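PDB 6HBE: copper-containing nitrite reductase from Thermus scotoductus, which probably catalyses the copper-dependent reduction of nitrite to nitric oxide with electrons from a cytochrome c, a step of denitrification. Local coordinates for residues C[351-356]-C[388-393]; C[374-379]-C[408-413]. One frame throughout, in Å; residues are numbered along the deposited sequence.

Contact 1 (C[351-356]-C[388-393]); sequences VQMVGN and GRHDAV. With CU (copper (II) ion), chain L.
Met353 and Asn356 both come up against the copper-binding ring of His390, Met353 beside its CD2 and Asn356 beside its CE1. In segment 388-393, Gly388 leads in, its carbonyl carbon lying over one face of the imidazole, offset toward the rim. Two residues on, His390 has its CG anti to the carbonyl carbon (chi1 -57°), which turns the ring toward Met353 at the end of strand 349-353. ND1 of His390 binds the copper ion at 2.1 Å, and NE2, across the ring, is hydrogen-bonded to Asp377, so a metal and an acceptor together fix the ring's rotation. Asn356 OD1 lies at the ring edge, in its plane, 3.3 Å from His390 CE1; amide and imidazole stand almost perpendicular, 88° apart. This is contact without a hydrogen bond, the oxygen being bonded to His120 NE2. Met353 CB approaches His390 CD2 obliquely, at 3.7 Å. The two side chains run antiparallel past one another, Met353 SD 3.9 Å from His390 CB. A bend at chi2 (134°) brings the terminal methyl to the next residue, with Met353 CE 3.7 Å from Asp391 C. Asp391 points its CB away from segment 351-356, and its OD2 is hydrogen-bonded to Ser429 OG. Ala392 presents its methyl toward strand 349-353 before the chain enters strand 393-398. Cys428, His431 and Met434 complete the metal site, the Cys-His-His-Met set of a type 1 copper centre in a plastocyanin-like cupredoxin domain.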
# COMPACT_ATOMS: atom_id res chain seq x y z
N VAL C 351 -17.80 10.74 -14.54
CA VAL C 351 -16.77 11.65 -14.04
C VAL C 351 -16.85 11.66 -12.52
O VAL C 351 -17.87 12.03 -11.95
CB VAL C 351 -16.90 13.08 -14.61
CG1 VAL C 351 -15.85 14.01 -14.01
CG2 VAL C 351 -16.74 13.03 -16.12
N GLN C 352 -15.75 11.24 -11.87
CA GLN C 352 -15.69 11.24 -10.40
C GLN C 352 -15.17 12.56 -9.87
O GLN C 352 -14.21 13.11 -10.39
CB GLN C 352 -14.76 10.13 -9.90
CG GLN C 352 -15.15 8.73 -10.29
CD GLN C 352 -14.24 7.67 -9.68
OE1 GLN C 352 -13.06 7.91 -9.46
NE2 GLN C 352 -14.79 6.51 -9.40
N MET C 353 -15.79 13.05 -8.79
CA MET C 353 -15.18 14.03 -7.91
C MET C 353 -14.49 13.21 -6.81
O MET C 353 -15.15 12.44 -6.14
CB MET C 353 -16.22 14.97 -7.29
CG MET C 353 -17.00 15.79 -8.31
SD MET C 353 -18.77 15.75 -7.95
CE MET C 353 -19.32 17.22 -8.86
N VAL C 354 -13.17 13.36 -6.66
CA VAL C 354 -12.39 12.51 -5.75
C VAL C 354 -11.07 13.19 -5.36
O VAL C 354 -10.32 13.65 -6.22
CB VAL C 354 -12.19 11.08 -6.35
CG1 VAL C 354 -11.55 11.09 -7.73
CG2 VAL C 354 -11.38 10.16 -5.40
N GLY C 355 -10.79 13.27 -4.05
CA GLY C 355 -9.61 13.99 -3.56
C GLY C 355 -9.50 15.43 -4.05
O GLY C 355 -8.42 15.88 -4.44
N ASN C 356 -10.63 16.17 -4.01
CA ASN C 356 -10.72 17.54 -4.54
C ASN C 356 -10.16 17.64 -5.96
O ASN C 356 -9.32 18.50 -6.26
CB ASN C 356 -10.05 18.56 -3.60
CG ASN C 356 -10.81 18.79 -2.31
OD1 ASN C 356 -11.72 18.05 -1.94
ND2 ASN C 356 -10.45 19.85 -1.61
N GLY C 388 -16.06 18.13 1.78
CA GLY C 388 -15.84 17.35 0.56
C GLY C 388 -17.05 17.23 -0.35
O GLY C 388 -17.05 16.40 -1.27
N ARG C 389 -18.10 18.05 -0.10
CA ARG C 389 -19.11 18.33 -1.11
C ARG C 389 -18.50 19.06 -2.29
O ARG C 389 -17.56 19.84 -2.12
CB ARG C 389 -20.26 19.18 -0.55
CG ARG C 389 -21.26 18.43 0.31
CD ARG C 389 -22.50 19.28 0.67
NE ARG C 389 -22.12 20.64 1.07
CZ ARG C 389 -21.72 21.04 2.29
NH1 ARG C 389 -21.66 20.21 3.33
NH2 ARG C 389 -21.39 22.32 2.47
N HIS C 390 -19.02 18.80 -3.48
CA HIS C 390 -18.55 19.41 -4.72
C HIS C 390 -19.71 19.68 -5.67
O HIS C 390 -20.75 19.00 -5.62
CB HIS C 390 -17.58 18.50 -5.49
CG HIS C 390 -16.40 18.10 -4.69
ND1 HIS C 390 -15.44 19.00 -4.30
CD2 HIS C 390 -16.03 16.90 -4.17
CE1 HIS C 390 -14.52 18.38 -3.58
NE2 HIS C 390 -14.85 17.10 -3.49
N ASP C 391 -19.48 20.64 -6.58
CA ASP C 391 -20.30 20.83 -7.76
C ASP C 391 -19.39 20.95 -8.97
O ASP C 391 -18.14 20.87 -8.85
CB ASP C 391 -21.29 22.03 -7.59
CG ASP C 391 -20.59 23.41 -7.48
OD1 ASP C 391 -19.42 23.59 -7.89
OD2 ASP C 391 -21.25 24.37 -7.00
N ALA C 392 -20.00 21.12 -10.14
CA ALA C 392 -19.25 21.42 -11.35
C ALA C 392 -19.97 22.59 -12.06
O ALA C 392 -21.16 22.46 -12.35
CB ALA C 392 -19.20 20.20 -12.26
N VAL C 393 -19.24 23.68 -12.32
CA VAL C 393 -19.79 24.94 -12.93
C VAL C 393 -18.88 25.41 -14.09
O VAL C 393 -17.67 25.63 -13.91
CB VAL C 393 -19.94 26.08 -11.87
CG1 VAL C 393 -20.67 25.59 -10.62
CG2 VAL C 393 -18.61 26.69 -11.43
CU CU L . -15.23 21.03 -4.55

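Contact 2 (C[374-379]-C[408-413])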
# COMPACT_ATOMS: atom_id res chain seq x y z
N VAL C 374 -20.34 11.80 -10.25
CA VAL C 374 -20.59 11.14 -8.94
C VAL C 374 -19.56 11.64 -7.93
O VAL C 374 -18.39 11.74 -8.26
CB VAL C 374 -20.57 9.58 -9.06
CG1 VAL C 374 -19.23 9.05 -9.59
CG2 VAL C 374 -20.89 8.92 -7.73
N ASN C 375 -19.99 11.96 -6.71
CA ASN C 375 -19.07 12.41 -5.69
C ASN C 375 -18.57 11.22 -4.87
O ASN C 375 -19.31 10.65 -4.08
CB ASN C 375 -19.68 13.48 -4.77
CG ASN C 375 -18.63 14.16 -3.88
OD1 ASN C 375 -17.43 13.83 -3.94
ND2 ASN C 375 -19.06 15.08 -3.05
N GLU C 376 -17.29 10.88 -5.06
CA GLU C 376 -16.64 9.80 -4.29
C GLU C 376 -16.00 10.30 -2.99
O GLU C 376 -15.69 9.49 -2.11
CB GLU C 376 -15.60 9.05 -5.15
CG GLU C 376 -16.16 8.09 -6.20
CD GLU C 376 -17.06 6.96 -5.65
OE1 GLU C 376 -17.08 6.63 -4.43
OE2 GLU C 376 -17.80 6.36 -6.46
N ASP C 377 -15.82 11.62 -2.81
CA ASP C 377 -15.35 12.10 -1.51
C ASP C 377 -16.43 11.79 -0.48
O ASP C 377 -17.63 11.81 -0.80
CB ASP C 377 -14.97 13.60 -1.53
CG ASP C 377 -13.53 13.86 -2.03
OD1 ASP C 377 -12.63 12.98 -1.89
OD2 ASP C 377 -13.28 14.97 -2.56
N VAL C 378 -16.00 11.45 0.75
CA VAL C 378 -16.84 10.85 1.77
C VAL C 378 -17.32 11.85 2.84
O VAL C 378 -18.47 11.76 3.27
CB VAL C 378 -16.12 9.64 2.45
CG1 VAL C 378 -17.08 8.82 3.31
CG2 VAL C 378 -15.55 8.74 1.37
N PHE C 379 -16.45 12.79 3.25
CA PHE C 379 -16.78 13.81 4.27
C PHE C 379 -17.59 14.96 3.64
O PHE C 379 -17.02 15.83 2.98
CB PHE C 379 -15.50 14.35 4.92
CG PHE C 379 -15.73 15.22 6.14
CD1 PHE C 379 -16.04 16.57 6.02
CD2 PHE C 379 -15.55 14.71 7.40
CE1 PHE C 379 -16.22 17.37 7.14
CE2 PHE C 379 -15.70 15.50 8.54
CZ PHE C 379 -16.04 16.84 8.41
N LEU C 408 -23.18 18.12 -4.59
CA LEU C 408 -23.38 16.69 -4.34
C LEU C 408 -22.66 16.27 -3.05
O LEU C 408 -21.47 16.60 -2.86
CB LEU C 408 -22.84 15.88 -5.50
CG LEU C 408 -23.43 16.18 -6.89
CD1 LEU C 408 -22.77 15.27 -7.92
CD2 LEU C 408 -24.95 15.98 -6.90
N GLY C 409 -23.41 15.59 -2.18
CA GLY C 409 -22.85 14.85 -1.02
C GLY C 409 -22.30 13.48 -1.46
O GLY C 409 -22.32 13.12 -2.66
N HIS C 410 -21.84 12.69 -0.50
CA HIS C 410 -21.19 11.42 -0.85
C HIS C 410 -22.12 10.45 -1.57
O HIS C 410 -23.22 10.21 -1.12
CB HIS C 410 -20.67 10.71 0.39
CG HIS C 410 -20.08 9.38 0.06
ND1 HIS C 410 -18.99 9.24 -0.76
CD2 HIS C 410 -20.50 8.12 0.35
CE1 HIS C 410 -18.72 7.95 -0.92
NE2 HIS C 410 -19.62 7.25 -0.25
N GLY C 411 -21.67 9.91 -2.68
CA GLY C 411 -22.45 8.94 -3.42
C GLY C 411 -23.66 9.52 -4.14
O GLY C 411 -24.45 8.71 -4.68
N GLU C 412 -23.82 10.86 -4.15
CA GLU C 412 -24.90 11.51 -4.94
C GLU C 412 -24.43 11.70 -6.35
O GLU C 412 -23.22 11.77 -6.61
CB GLU C 412 -25.36 12.83 -4.31
CG GLU C 412 -26.03 12.60 -2.97
CD GLU C 412 -26.58 13.85 -2.31
OE1 GLU C 412 -26.14 14.98 -2.61
OE2 GLU C 412 -27.45 13.70 -1.42
N ARG C 413 -25.38 11.77 -7.29
CA ARG C 413 -25.08 11.70 -8.73
C ARG C 413 -25.86 12.77 -9.52
O ARG C 413 -26.95 13.16 -9.13
CB ARG C 413 -25.44 10.33 -9.30
CG ARG C 413 -24.74 9.14 -8.63
CD ARG C 413 -25.31 7.77 -8.99
NE ARG C 413 -24.61 6.77 -8.18
CZ ARG C 413 -23.47 6.16 -8.49
NH1 ARG C 413 -22.86 6.35 -9.66
NH2 ARG C 413 -22.94 5.32 -7.60
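Val374 and Arg413 form an antiparallel non-hydrogen-bonded pair, CA atoms 4.5 Å apart, beyond which Asn375 N gives a bond to Glu412 O (3.2 Å) and Asn375 O takes one from Gly411 N (2.8 Å), closing strand 370-375 onto the type II turn Gly409-Glu412. Inside the turn segment, the Glu412 carboxylate folds back to accept from Gly409 N, which meets OE1 from above the carboxylate plane. Asn375 uses both ends of its amide. With CG anti to the backbone N (chi1 -168°), the amide reaches Leu408, just ahead of the turn, and ND2 donates to Leu408 O at 2.9 Å; the oxygen lies close to the amide plane, while the donor sits well above the carbonyl plane. ND2 also bonds Gly388 O. Its OD1 accepts from Asp377 N at 3.0 Å, making an Asx turn. With an alanine here, Leu408 O, Gly388 O and Asp377 N would probably each lose this partner, and the chain after the strand would be freer to shift. His410 ND1 donates to Asp377 O at 2.9 Å, a bent bond (144°) reaching the carbonyl from above its plane. Val378 lies alongside the same imidazole, its CG1 over one face and CG2 4.0 Å from His410 CE1. The ring's NE2 is hydrogen-bonded to Tyr177 of the second subunit; Arg309 and Glu322 of that subunit form salt bridges with Glu376 and Arg413. Val374 CG2 rests over one face of the Arg413 guanidinium, 3.8 Å from Arg413 NH1, while Glu372 forms a salt bridge with NH1. Strand ending, Asx turn and beta turn thus form one end of a cupredoxin beta-sandwich, here built into the trimer interface.

Overall arrangement
Contacts 1 and 2 lie in the same plastocyanin-like domain, their centres 8 Å apart, and strands 349-353 and 370-375 run side by side in one sheet. Their segments alternate along the chain and are tied together by probable backbone hydrogen bonds, Gly388 N with Phe379 O and His390 O with Leu408 N, each 2.8 Å. Through Asp377, the acceptor of the His390 ring, contact 2 reaches the second shell of the copper site in contact 1; Asn375 OD1 packs 3.4 Å from His390 CD2. The Asp377 side chain comes within about 7 Å of this copper at the nearest atoms, and that of Val378 within about 6 Å of a calcium ion.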